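Local structure of alpha-L-rhamnosidase (Streptomyces avermitilis, 3W5M) at residues A[80-85]-A[111-116]; A[352-357]-A[470-475]; A[475-480]-A[658-663]. The protein hydrolyses terminal non-reducing alpha-L-rhamnose residues of plant rhamnosides, releasing L-rhamnose from flavonoids such as naringin, rutin and hesperidin and from gum arabic. All coordinates share one frame; numbering follows the deposited sequence.

Interaction 1 (A[80-85]-A[111-116]); sequences LKPRTR and GLMGAS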
ATOM      1  N   LEU A  80     -27.742  17.287  -0.122  1.00 25.81           N
ATOM      2  CA  LEU A  80     -26.890  17.673  -1.257  1.00 26.38           C
ATOM      3  C   LEU A  80     -27.247  16.926  -2.545  1.00 26.33           C
ATOM      4  O   LEU A  80     -27.676  15.764  -2.502  1.00 29.50           O
ATOM      5  CB  LEU A  80     -25.410  17.421  -0.915  1.00 24.59           C
ATOM      6  CG  LEU A  80     -24.852  18.081   0.346  1.00 23.72           C
ATOM      7  CD1 LEU A  80     -23.415  17.599   0.575  1.00 23.84           C
ATOM      8  CD2 LEU A  80     -24.892  19.589   0.198  1.00 22.87           C
ATOM      9  N   LYS A  81     -27.073  17.604  -3.678  1.00 24.88           N
ATOM     10  CA  LYS A  81     -27.310  17.057  -5.005  1.00 25.73           C
ATOM     11  C   LYS A  81     -25.971  16.597  -5.596  1.00 25.11           C
ATOM     12  O   LYS A  81     -24.903  17.150  -5.227  1.00 24.31           O
ATOM     13  CB  LYS A  81     -27.887  18.128  -5.951  1.00 28.61           C
ATOM     14  CG  LYS A  81     -29.224  18.745  -5.555  1.00 34.06           C
ATOM     15  CD  LYS A  81     -29.773  19.599  -6.694  1.00 38.58           C
ATOM     16  CE  LYS A  81     -29.100  20.961  -6.836  1.00 41.87           C
ATOM     17  NZ  LYS A  81     -27.991  21.012  -7.845  1.00 43.27           N
ATOM     18  N   PRO A  82     -26.020  15.629  -6.529  1.00 24.26           N
ATOM     19  CA  PRO A  82     -24.820  15.162  -7.243  1.00 24.28           C
ATOM     20  C   PRO A  82     -24.240  16.218  -8.206  1.00 23.97           C
ATOM     21  O   PRO A  82     -24.956  17.124  -8.642  1.00 24.11           O
ATOM     22  CB  PRO A  82     -25.315  13.958  -8.047  1.00 24.60           C
ATOM     23  CG  PRO A  82     -26.664  13.607  -7.494  1.00 25.64           C
ATOM     24  CD  PRO A  82     -27.221  14.856  -6.898  1.00 25.21           C
ATOM     25  N   ARG A  83     -22.955  16.075  -8.522  1.00 21.99           N
ATOM     26  CA  ARG A  83     -22.251  16.915  -9.512  1.00 23.47           C
ATOM     27  C   ARG A  83     -22.344  18.404  -9.215  1.00 23.13           C
ATOM     28  O   ARG A  83     -22.415  19.212 -10.155  1.00 24.16           O
ATOM     29  CB  ARG A  83     -22.830  16.744 -10.909  1.00 26.39           C
ATOM     30  CG  ARG A  83     -22.971  15.367 -11.456  1.00 29.84           C
ATOM     31  CD  ARG A  83     -23.936  15.495 -12.631  1.00 30.34           C
ATOM     32  NE  ARG A  83     -23.874  14.269 -13.379  1.00 30.88           N
ATOM     33  CZ  ARG A  83     -24.723  13.258 -13.236  1.00 29.64           C
ATOM     34  NH1 ARG A  83     -25.741  13.348 -12.389  1.00 29.72           N
ATOM     35  NH2 ARG A  83     -24.533  12.167 -13.946  1.00 28.52           N
ATOM     36  N   THR A  84     -22.388  18.777  -7.945  1.00 21.48           N
ATOM     37  CA  THR A  84     -22.605  20.181  -7.619  1.00 22.83           C
ATOM     38  C   THR A  84     -21.504  20.756  -6.781  1.00 22.47           C
ATOM     39  O   THR A  84     -21.076  20.133  -5.797  1.00 21.63           O
ATOM     40  CB  THR A  84     -23.967  20.359  -6.957  1.00 22.52           C
ATOM     41  OG1 THR A  84     -24.955  19.902  -7.871  1.00 25.35           O
ATOM     42  CG2 THR A  84     -24.260  21.838  -6.609  1.00 24.37           C
ATOM     43  N   ARG A  85     -21.035  21.941  -7.175  1.00 21.40           N
ATOM     44  CA  ARG A  85     -20.057  22.656  -6.349  1.00 23.18           C
ATOM     45  C   ARG A  85     -20.745  23.491  -5.255  1.00 24.93           C
ATOM     46  O   ARG A  85     -21.653  24.288  -5.537  1.00 26.30           O
ATOM     47  CB  ARG A  85     -19.106  23.488  -7.222  1.00 22.06           C
ATOM     48  CG  ARG A  85     -18.006  24.204  -6.431  1.00 22.39           C
ATOM     49  CD  ARG A  85     -16.917  24.752  -7.364  1.00 22.84           C
ATOM     50  NE  ARG A  85     -16.200  23.668  -8.019  1.00 23.99           N
ATOM     51  CZ  ARG A  85     -15.002  23.772  -8.587  1.00 24.43           C
ATOM     52  NH1 ARG A  85     -14.384  24.953  -8.635  1.00 24.90           N
ATOM     53  NH2 ARG A  85     -14.444  22.693  -9.128  1.00 25.90           N
ATOM     54  N   GLY A 111     -19.554  14.298  -6.098  1.00 22.68           N
ATOM     55  CA  GLY A 111     -19.501  13.425  -7.253  1.00 23.53           C
ATOM     56  C   GLY A 111     -20.876  12.955  -7.692  1.00 24.74           C
ATOM     57  O   GLY A 111     -21.893  13.659  -7.529  1.00 24.67           O
ATOM     58  N   LEU A 112     -20.909  11.736  -8.229  1.00 22.75           N
ATOM     59  CA  LEU A 112     -22.113  11.189  -8.827  1.00 22.84           C
ATOM     60  C   LEU A 112     -23.110  10.694  -7.786  1.00 24.94           C
ATOM     61  O   LEU A 112     -24.291  10.528  -8.092  1.00 25.71           O
ATOM     62  CB  LEU A 112     -21.742  10.080  -9.800  1.00 24.55           C
ATOM     63  CG  LEU A 112     -20.994  10.526 -11.071  1.00 25.40           C
ATOM     64  CD1 LEU A 112     -20.804   9.371 -12.032  1.00 27.33           C
ATOM     65  CD2 LEU A 112     -21.697  11.663 -11.789  1.00 26.43           C
ATOM     66  N   MET A 113     -22.633  10.459  -6.568  1.00 25.49           N
ATOM     67  CA  MET A 113     -23.477  10.071  -5.425  1.00 29.68           C
ATOM     68  C   MET A 113     -24.462   8.951  -5.765  1.00 32.76           C
ATOM     69  O   MET A 113     -25.678   9.114  -5.599  1.00 38.32           O
ATOM     70  CB  MET A 113     -24.256  11.273  -4.897  1.00 30.15           C
ATOM     71  CG  MET A 113     -23.385  12.409  -4.413  1.00 34.49           C
ATOM     72  SD  MET A 113     -24.374  13.677  -3.627  1.00 37.73           S
ATOM     73  CE  MET A 113     -23.987  13.444  -1.888  1.00 37.86           C
ATOM     74  N   GLY A 114     -23.963   7.830  -6.251  1.00 34.15           N
ATOM     75  CA  GLY A 114     -24.849   6.700  -6.492  1.00 37.75           C
ATOM     76  C   GLY A 114     -24.798   6.138  -7.892  1.00 40.14           C
ATOM     77  O   GLY A 114     -24.635   6.881  -8.878  1.00 35.00           O
ATOM     78  N   ALA A 115     -24.980   4.817  -7.967  1.00 41.11           N
ATOM     79  CA  ALA A 115     -24.913   4.054  -9.213  1.00 39.55           C
ATOM     80  C   ALA A 115     -25.831   4.584 -10.299  1.00 36.20           C
ATOM     81  O   ALA A 115     -25.463   4.546 -11.461  1.00 37.81           O
ATOM     82  CB  ALA A 115     -25.199   2.582  -8.959  1.00 41.57           C
ATOM     83  N   SER A 116     -27.004   5.103  -9.932  1.00 35.15           N
ATOM     84  CA  SER A 116     -27.986   5.503 -10.926  1.00 35.28           C
ATOM     85  C   SER A 116     -27.536   6.701 -11.763  1.00 34.27           C
ATOM     86  O   SER A 116     -28.110   6.977 -12.815  1.00 33.13           O
ATOM     87  CB  SER A 116     -29.355   5.762 -10.273  1.00 40.61           C
ATOM     88  OG  SER A 116     -29.236   6.650  -9.169  1.00 47.84           O
TER
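R83 and G111 join two loops at one end of the N-terminal immunoglobulin-like (fibronectin type 3) domain, where residues 80-85 lead into strand 85-94 and residues 111-116 leave its antiparallel neighbour, strand 106-110. The polar link is a single backbone hydrogen bond, from R83 N to G111 O at 2.8 Å, with an angle of 160° at the hydrogen. It follows on from the backbone pairing of T84 with T110. R83 has a positive phi (55°), which turns the chain sharply just before the strand begins. Inside the first loop T84 OG1 holds P82 O at 2.9 Å.

The packing gathers around P82. Its CB rests against two carbonyl oxygens, 3.5 Å from G111 O and 3.6 Å from L112 O. The apolar contacts proper come from M113: its CB packs near P82 CG, and a bend about the CG-SD bond (chi3 107°) carries CE to L80 CB. Between them, M113 SD is 3.9 Å from both K81 O and P82 N.

R83 and L112 contribute the mixed contact. The arginine reaches out extended from CG to NE, which forms a salt bridge with E404 of strand 398-407. L112 CD2 sits over one guanidinium face, displaced toward its rim, 3.6 Å from R83 NH2.

Interaction 2 (A[352-357]-A[470-475]); sequences KRVQYQ and EQIVAQ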
ATOM      1  N   LYS A 352     -17.367  -6.231  -3.695  1.00 24.26           N
ATOM      2  CA  LYS A 352     -18.179  -5.380  -2.830  1.00 23.64           C
ATOM      3  C   LYS A 352     -18.173  -3.919  -3.224  1.00 22.95           C
ATOM      4  O   LYS A 352     -19.211  -3.249  -3.131  1.00 22.45           O
ATOM      5  CB  LYS A 352     -17.764  -5.549  -1.364  1.00 26.71           C
ATOM      6  CG  LYS A 352     -18.039  -6.971  -0.872  1.00 31.33           C
ATOM      7  CD  LYS A 352     -17.898  -7.095   0.624  1.00 33.51           C
ATOM      8  CE  LYS A 352     -18.324  -8.478   1.079  1.00 36.65           C
ATOM      9  NZ  LYS A 352     -18.391  -8.489   2.566  1.00 39.98           N
ATOM     10  N   ARG A 353     -17.020  -3.410  -3.656  1.00 20.13           N
ATOM     11  CA  ARG A 353     -16.950  -1.991  -4.012  1.00 20.18           C
ATOM     12  C   ARG A 353     -15.752  -1.737  -4.929  1.00 19.17           C
ATOM     13  O   ARG A 353     -14.731  -2.466  -4.888  1.00 18.85           O
ATOM     14  CB  ARG A 353     -16.875  -1.099  -2.765  1.00 22.40           C
ATOM     15  CG  ARG A 353     -15.534  -1.161  -2.032  1.00 21.49           C
ATOM     16  CD  ARG A 353     -15.519  -0.394  -0.714  1.00 22.99           C
ATOM     17  NE  ARG A 353     -16.397  -1.060   0.259  1.00 25.05           N
ATOM     18  CZ  ARG A 353     -17.537  -0.540   0.710  1.00 27.89           C
ATOM     19  NH1 ARG A 353     -17.933   0.680   0.314  1.00 28.18           N
ATOM     20  NH2 ARG A 353     -18.287  -1.240   1.563  1.00 28.70           N
ATOM     21  N   VAL A 354     -15.911  -0.742  -5.791  1.00 18.99           N
ATOM     22  CA  VAL A 354     -14.781  -0.205  -6.538  1.00 18.51           C
ATOM     23  C   VAL A 354     -14.817   1.315  -6.333  1.00 18.70           C
ATOM     24  O   VAL A 354     -15.885   1.910  -6.232  1.00 19.63           O
ATOM     25  CB  VAL A 354     -14.803  -0.623  -8.024  1.00 18.67           C
ATOM     26  CG1 VAL A 354     -15.944   0.029  -8.788  1.00 19.40           C
ATOM     27  CG2 VAL A 354     -13.433  -0.352  -8.695  1.00 19.40           C
ATOM     28  N   GLN A 355     -13.652   1.947  -6.279  1.00 18.25           N
ATOM     29  CA  GLN A 355     -13.597   3.391  -6.028  1.00 18.02           C
ATOM     30  C   GLN A 355     -13.432   4.112  -7.370  1.00 17.31           C
ATOM     31  O   GLN A 355     -12.716   3.623  -8.222  1.00 19.27           O
ATOM     32  CB  GLN A 355     -12.442   3.722  -5.075  1.00 19.42           C
ATOM     33  CG  GLN A 355     -12.652   3.110  -3.703  1.00 21.19           C
ATOM     34  CD  GLN A 355     -11.847   3.774  -2.598  1.00 23.89           C
ATOM     35  OE1 GLN A 355     -12.401   4.477  -1.715  1.00 25.32           O
ATOM     36  NE2 GLN A 355     -10.563   3.561  -2.636  1.00 22.05           N
ATOM     37  N   TYR A 356     -14.123   5.229  -7.566  1.00 17.34           N
ATOM     38  CA  TYR A 356     -13.956   6.032  -8.816  1.00 16.59           C
ATOM     39  C   TYR A 356     -13.289   7.376  -8.510  1.00 17.26           C
ATOM     40  O   TYR A 356     -13.277   7.869  -7.352  1.00 17.47           O
ATOM     41  CB  TYR A 356     -15.300   6.238  -9.560  1.00 16.88           C
ATOM     42  CG  TYR A 356     -16.232   7.238  -8.907  1.00 18.42           C
ATOM     43  CD1 TYR A 356     -16.098   8.620  -9.140  1.00 19.36           C
ATOM     44  CD2 TYR A 356     -17.252   6.806  -8.046  1.00 16.78           C
ATOM     45  CE1 TYR A 356     -16.947   9.542  -8.538  1.00 20.41           C
ATOM     46  CE2 TYR A 356     -18.129   7.720  -7.459  1.00 18.05           C
ATOM     47  CZ  TYR A 356     -17.973   9.078  -7.701  1.00 20.58           C
ATOM     48  OH  TYR A 356     -18.791  10.007  -7.102  1.00 21.60           O
ATOM     49  N   GLN A 357     -12.702   7.953  -9.556  1.00 17.94           N
ATOM     50  CA  GLN A 357     -11.957   9.219  -9.469  1.00 18.39           C
ATOM     51  C   GLN A 357     -12.697  10.276 -10.268  1.00 17.99           C
ATOM     52  O   GLN A 357     -13.395   9.955 -11.230  1.00 18.24           O
ATOM     53  CB  GLN A 357     -10.513   9.076 -10.013  1.00 18.51           C
ATOM     54  CG  GLN A 357      -9.610   8.067  -9.275  1.00 18.65           C
ATOM     55  CD  GLN A 357     -10.100   6.639  -9.339  1.00 17.51           C
ATOM     56  OE1 GLN A 357     -10.252   6.067 -10.429  1.00 18.11           O
ATOM     57  NE2 GLN A 357     -10.411   6.058  -8.159  1.00 16.66           N
ATOM     58  N   GLU A 470     -20.803  -4.371  -6.236  1.00 34.00           N
ATOM     59  CA  GLU A 470     -22.041  -3.947  -5.577  1.00 33.86           C
ATOM     60  C   GLU A 470     -22.193  -2.424  -5.470  1.00 35.85           C
ATOM     61  O   GLU A 470     -23.288  -1.889  -5.632  1.00 37.19           O
ATOM     62  CB  GLU A 470     -22.147  -4.596  -4.187  1.00 38.24           C
ATOM     63  CG  GLU A 470     -22.435  -6.095  -4.252  1.00 45.13           C
ATOM     64  CD  GLU A 470     -22.388  -6.808  -2.895  1.00 51.04           C
ATOM     65  OE1 GLU A 470     -22.750  -6.207  -1.859  1.00 53.27           O
ATOM     66  OE2 GLU A 470     -21.986  -7.994  -2.858  1.00 55.49           O
ATOM     67  N   GLN A 471     -21.087  -1.728  -5.210  1.00 30.90           N
ATOM     68  CA  GLN A 471     -21.106  -0.279  -5.004  1.00 27.16           C
ATOM     69  C   GLN A 471     -19.968   0.347  -5.805  1.00 25.60           C
ATOM     70  O   GLN A 471     -18.891  -0.233  -5.881  1.00 25.50           O
ATOM     71  CB  GLN A 471     -20.877   0.033  -3.542  1.00 30.03           C
ATOM     72  CG  GLN A 471     -21.866  -0.603  -2.587  1.00 33.40           C
ATOM     73  CD  GLN A 471     -21.681  -0.022  -1.214  1.00 35.48           C
ATOM     74  OE1 GLN A 471     -21.779   1.191  -1.027  1.00 38.52           O
ATOM     75  NE2 GLN A 471     -21.358  -0.871  -0.250  1.00 37.58           N
ATOM     76  N   ILE A 472     -20.228   1.504  -6.409  1.00 23.76           N
ATOM     77  CA  ILE A 472     -19.207   2.334  -7.038  1.00 24.24           C
ATOM     78  C   ILE A 472     -19.171   3.616  -6.216  1.00 25.17           C
ATOM     79  O   ILE A 472     -20.161   4.369  -6.163  1.00 26.95           O
ATOM     80  CB  ILE A 472     -19.541   2.602  -8.520  1.00 25.63           C
ATOM     81  CG1 ILE A 472     -19.785   1.264  -9.246  1.00 27.48           C
ATOM     82  CG2 ILE A 472     -18.443   3.451  -9.181  1.00 24.25           C
ATOM     83  CD1 ILE A 472     -20.238   1.381 -10.697  1.00 29.00           C
ATOM     84  N   VAL A 473     -18.056   3.846  -5.514  1.00 22.78           N
ATOM     85  CA  VAL A 473     -18.005   4.905  -4.503  1.00 21.79           C
ATOM     86  C   VAL A 473     -16.843   5.849  -4.779  1.00 20.11           C
ATOM     87  O   VAL A 473     -15.819   5.394  -5.267  1.00 17.80           O
ATOM     88  CB  VAL A 473     -17.869   4.313  -3.064  1.00 23.34           C
ATOM     89  CG1 VAL A 473     -19.095   3.458  -2.742  1.00 24.64           C
ATOM     90  CG2 VAL A 473     -16.614   3.460  -2.941  1.00 23.83           C
ATOM     91  N   ALA A 474     -17.014   7.145  -4.498  1.00 19.41           N
ATOM     92  CA  ALA A 474     -15.934   8.133  -4.733  1.00 20.69           C
ATOM     93  C   ALA A 474     -14.762   7.743  -3.844  1.00 21.19           C
ATOM     94  O   ALA A 474     -14.972   7.354  -2.672  1.00 20.60           O
ATOM     95  CB  ALA A 474     -16.389   9.549  -4.386  1.00 22.74           C
ATOM     96  N   GLN A 475     -13.549   7.798  -4.391  1.00 20.30           N
ATOM     97  CA  GLN A 475     -12.375   7.333  -3.644  1.00 20.48           C
ATOM     98  C   GLN A 475     -12.252   8.070  -2.311  1.00 20.22           C
ATOM     99  O   GLN A 475     -12.293   9.304  -2.255  1.00 19.16           O
ATOM    100  CB  GLN A 475     -11.099   7.516  -4.474  1.00 20.78           C
ATOM    101  CG  GLN A 475      -9.862   7.029  -3.741  1.00 21.83           C
ATOM    102  CD  GLN A 475      -8.714   6.726  -4.666  1.00 21.91           C
ATOM    103  OE1 GLN A 475      -8.724   7.111  -5.853  1.00 22.06           O
ATOM    104  NE2 GLN A 475      -7.708   6.017  -4.140  1.00 21.82           N
TER
HETATM  105  O   HOH W   1     -20.661  -3.681  -0.858  1.00 46.83           O
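V354 and Y356 do most of the pairing with strand 471-474, each using both backbone polar atoms, as in parallel sheets. V354 N donates to Q471 O and V354 O accepts from V473 N, both at 3.0 Å and nearly along the C=O axis. Y356 N donates to V473 O at 2.9 Å, and Y356 O takes Q475 N in the plane of its carbonyl. K352 O is held more loosely: the bond from Q471 N is weak and bent, but a water donates to it at 2.7 Å and accepts from Q471 NE2.

The amides of Q355 and Q357 are satisfied too. Q357, folded back at chi2 (62°), gives NE2 to Q475 OE1 at 3.0 Å, the amide planes standing 81° apart, while its OE1 is met by Y329 OH. Q355 extends across Q475 and pairs with the loop beyond, OE1 with V476 N and NE2 with D477 OD1. R353 and Q471 lie side by side without bonding, the guanidinium being engaged by D670.

V354 and Y356 share their sheet face with I472 and A474. A474 CA sits over the Y356 ring, 3.8 Å from its centroid, and I472 CG2 is 3.7 Å from Y356 CD2. Y356 OH bonds to D21 OD2 and L112 N of the N-terminal domain. Putting a valine at Y356 would probably leave that carboxylate and amide without their shared hydroxyl and open a gap above A474. Strand 471-474 thus adds a parallel edge to the otherwise antiparallel sheet formed with strand 353-360, within a domain consistent with the galactose-binding-like jelly-roll beta-sandwich.

Interaction 3 (A[475-480]-A[658-663]); sequences QVDGPV and ARFLTK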
ATOM      1  N   GLN A 475     -13.549   7.798  -4.391  1.00 20.30           N
ATOM      2  CA  GLN A 475     -12.375   7.333  -3.644  1.00 20.48           C
ATOM      3  C   GLN A 475     -12.252   8.070  -2.311  1.00 20.22           C
ATOM      4  O   GLN A 475     -12.293   9.304  -2.255  1.00 19.16           O
ATOM      5  CB  GLN A 475     -11.099   7.516  -4.474  1.00 20.78           C
ATOM      6  CG  GLN A 475      -9.862   7.029  -3.741  1.00 21.83           C
ATOM      7  CD  GLN A 475      -8.714   6.726  -4.666  1.00 21.91           C
ATOM      8  OE1 GLN A 475      -8.724   7.111  -5.853  1.00 22.06           O
ATOM      9  NE2 GLN A 475      -7.708   6.017  -4.140  1.00 21.82           N
ATOM     10  N   VAL A 476     -12.099   7.300  -1.235  1.00 19.70           N
ATOM     11  CA  VAL A 476     -12.038   7.865   0.100  1.00 19.45           C
ATOM     12  C   VAL A 476     -10.609   8.287   0.487  1.00 18.88           C
ATOM     13  O   VAL A 476     -10.408   9.375   1.046  1.00 21.11           O
ATOM     14  CB  VAL A 476     -12.566   6.841   1.138  1.00 20.87           C
ATOM     15  CG1 VAL A 476     -12.330   7.369   2.562  1.00 19.50           C
ATOM     16  CG2 VAL A 476     -14.036   6.518   0.844  1.00 21.10           C
ATOM     17  N   ASP A 477      -9.630   7.418   0.259  1.00 19.60           N
ATOM     18  CA  ASP A 477      -8.233   7.751   0.568  1.00 19.36           C
ATOM     19  C   ASP A 477      -7.657   8.704  -0.497  1.00 19.12           C
ATOM     20  O   ASP A 477      -8.261   8.869  -1.560  1.00 18.64           O
ATOM     21  CB  ASP A 477      -7.394   6.457   0.664  1.00 21.15           C
ATOM     22  CG  ASP A 477      -7.541   5.521  -0.571  1.00 23.45           C
ATOM     23  OD1 ASP A 477      -8.614   5.397  -1.257  1.00 25.03           O
ATOM     24  OD2 ASP A 477      -6.534   4.835  -0.840  1.00 27.79           O
ATOM     25  N   GLY A 478      -6.520   9.349  -0.197  1.00 18.47           N
ATOM     26  CA  GLY A 478      -5.777  10.112  -1.225  1.00 18.18           C
ATOM     27  C   GLY A 478      -5.237   9.192  -2.283  1.00 16.86           C
ATOM     28  O   GLY A 478      -4.553   8.236  -1.965  1.00 17.35           O
ATOM     29  N   PRO A 479      -5.531   9.483  -3.558  1.00 18.36           N
ATOM     30  CA  PRO A 479      -4.986   8.745  -4.673  1.00 17.45           C
ATOM     31  C   PRO A 479      -3.465   8.674  -4.581  1.00 16.45           C
ATOM     32  O   PRO A 479      -2.823   9.580  -4.044  1.00 15.88           O
ATOM     33  CB  PRO A 479      -5.387   9.612  -5.863  1.00 20.07           C
ATOM     34  CG  PRO A 479      -6.696  10.219  -5.443  1.00 21.56           C
ATOM     35  CD  PRO A 479      -6.431  10.572  -4.002  1.00 20.31           C
ATOM     36  N   VAL A 480      -2.893   7.573  -5.027  1.00 16.82           N
ATOM     37  CA  VAL A 480      -1.449   7.429  -5.036  1.00 16.89           C
ATOM     38  C   VAL A 480      -0.915   8.437  -6.064  1.00 17.46           C
ATOM     39  O   VAL A 480      -1.439   8.514  -7.171  1.00 18.92           O
ATOM     40  CB  VAL A 480      -1.067   6.001  -5.470  1.00 16.56           C
ATOM     41  CG1 VAL A 480       0.435   5.889  -5.765  1.00 18.51           C
ATOM     42  CG2 VAL A 480      -1.467   4.986  -4.382  1.00 16.92           C
ATOM     43  N   ALA A 658      -5.899   9.789   8.487  1.00 18.66           N
ATOM     44  CA  ALA A 658      -7.339   9.586   8.679  1.00 18.57           C
ATOM     45  C   ALA A 658      -8.057   9.064   7.446  1.00 16.95           C
ATOM     46  O   ALA A 658      -8.775   8.083   7.519  1.00 18.20           O
ATOM     47  CB  ALA A 658      -8.000  10.862   9.175  1.00 19.80           C
ATOM     48  N   ARG A 659      -7.905   9.724   6.297  1.00 17.02           N
ATOM     49  CA  ARG A 659      -8.611   9.239   5.130  1.00 16.53           C
ATOM     50  C   ARG A 659      -8.088   7.833   4.753  1.00 17.15           C
ATOM     51  O   ARG A 659      -8.873   6.955   4.359  1.00 16.71           O
ATOM     52  CB  ARG A 659      -8.401  10.190   3.952  1.00 15.37           C
ATOM     53  CG  ARG A 659      -9.089  11.560   4.096  1.00 15.69           C
ATOM     54  CD  ARG A 659      -8.725  12.428   2.878  1.00 16.04           C
ATOM     55  NE  ARG A 659      -7.295  12.743   2.925  1.00 17.71           N
ATOM     56  CZ  ARG A 659      -6.512  12.889   1.843  1.00 18.24           C
ATOM     57  NH1 ARG A 659      -7.004  12.765   0.619  1.00 17.65           N
ATOM     58  NH2 ARG A 659      -5.213  13.143   2.006  1.00 19.66           N
ATOM     59  N   PHE A 660      -6.766   7.629   4.867  1.00 16.88           N
ATOM     60  CA  PHE A 660      -6.147   6.374   4.410  1.00 16.41           C
ATOM     61  C   PHE A 660      -6.634   5.196   5.256  1.00 17.27           C
ATOM     62  O   PHE A 660      -7.058   4.178   4.716  1.00 15.37           O
ATOM     63  CB  PHE A 660      -4.609   6.448   4.469  1.00 17.09           C
ATOM     64  CG  PHE A 660      -3.912   5.340   3.695  1.00 17.77           C
ATOM     65  CD1 PHE A 660      -3.907   5.333   2.279  1.00 17.45           C
ATOM     66  CD2 PHE A 660      -3.263   4.314   4.370  1.00 18.47           C
ATOM     67  CE1 PHE A 660      -3.259   4.318   1.569  1.00 17.68           C
ATOM     68  CE2 PHE A 660      -2.616   3.292   3.673  1.00 18.24           C
ATOM     69  CZ  PHE A 660      -2.612   3.300   2.267  1.00 18.24           C
ATOM     70  N   LEU A 661      -6.578   5.354   6.572  1.00 17.25           N
ATOM     71  CA  LEU A 661      -7.005   4.257   7.456  1.00 17.32           C
ATOM     72  C   LEU A 661      -8.516   4.140   7.600  1.00 17.36           C
ATOM     73  O   LEU A 661      -9.007   3.044   7.805  1.00 17.75           O
ATOM     74  CB  LEU A 661      -6.279   4.298   8.817  1.00 17.87           C
ATOM     75  CG  LEU A 661      -4.771   4.194   8.591  1.00 18.42           C
ATOM     76  CD1 LEU A 661      -4.104   4.443   9.934  1.00 19.14           C
ATOM     77  CD2 LEU A 661      -4.348   2.856   7.974  1.00 18.73           C
ATOM     78  N   THR A 662      -9.249   5.246   7.466  1.00 17.52           N
ATOM     79  CA  THR A 662     -10.723   5.179   7.296  1.00 18.97           C
ATOM     80  C   THR A 662     -11.102   4.272   6.142  1.00 18.73           C
ATOM     81  O   THR A 662     -11.940   3.388   6.287  1.00 17.56           O
ATOM     82  CB  THR A 662     -11.377   6.580   7.131  1.00 17.88           C
ATOM     83  OG1 THR A 662     -11.104   7.361   8.296  1.00 20.98           O
ATOM     84  CG2 THR A 662     -12.902   6.474   6.948  1.00 21.11           C
ATOM     85  N   LYS A 663     -10.481   4.494   4.983  1.00 18.50           N
ATOM     86  CA  LYS A 663     -10.692   3.663   3.823  1.00 18.09           C
ATOM     87  C   LYS A 663     -10.330   2.204   4.137  1.00 17.93           C
ATOM     88  O   LYS A 663     -11.101   1.287   3.825  1.00 17.94           O
ATOM     89  CB  LYS A 663      -9.831   4.176   2.645  1.00 17.96           C
ATOM     90  CG  LYS A 663     -10.008   3.390   1.365  1.00 19.68           C
ATOM     91  CD  LYS A 663      -9.005   2.266   1.297  1.00 21.21           C
ATOM     92  CE  LYS A 663      -9.046   1.575  -0.045  1.00 19.62           C
ATOM     93  NZ  LYS A 663      -8.108   0.439  -0.020  1.00 20.38           N
TER
HETATM   94  O   HOH W   2      -9.635  11.925  -0.683  1.00 34.69           O
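K663 and D477 cross at a slant where the loop 475-480 meets helix 658-671. Followed outward, K663 CB lies 3.9 Å from D477 CB and touches V476. With CG anti to the backbone N (chi1 -179°), K663 CG comes 3.6 Å from D477 OD1. A turn about the CB-CG bond (chi2 -91°) sends the chain across the carboxylate, CD 4.0 Å from D477 CG and CE 4.0 Å from D477 OD1. NZ passes beyond, 4.7 Å from D477 OD2, to a salt bridge with D667 and the carbonyls of W347 and S626. D477 OD1 takes Q475 NE2, at 3.1 Å from above the carboxylate plane, as well as Q355 NE2.

R659 lies one turn earlier. Its CB and CD line V476 O, one guanidinium face covers G478 N, and an in-plane water takes NH1 and donates to V476 O. R659 NH2 forms a salt bridge with E656 and a hydrogen bond with S595 O. F660 CD1 meets D477 CB at 4.0 Å.

This is an interdomain seam: the loop between strands 471-474 and 480-493 lies against a helix of the (alpha/alpha)6-barrel catalytic domain, with the F660 side chain about 11 Å from that of rhamnose-binding D643.

Interactions 1 and 2 are partly buried and interaction 3 is buried; their centres lie about 28, 18 and 11 Å from the centre of the chain. The first stays within the N-terminal domain and the second within the domain that carries strand 353-360, while the third joins the loop after strand 471-474 to the catalytic barrel. Their chemistry differs accordingly. Interaction 2 rests on regular strand pairing, interaction 1 on one backbone bond and small apolar patches, and interaction 3, the most buried of the three, on side-chain packing and a water bridge. Y356 OH links interactions 1 and 2; Q355 links 2 and 3, which also share Q475, making one connected series.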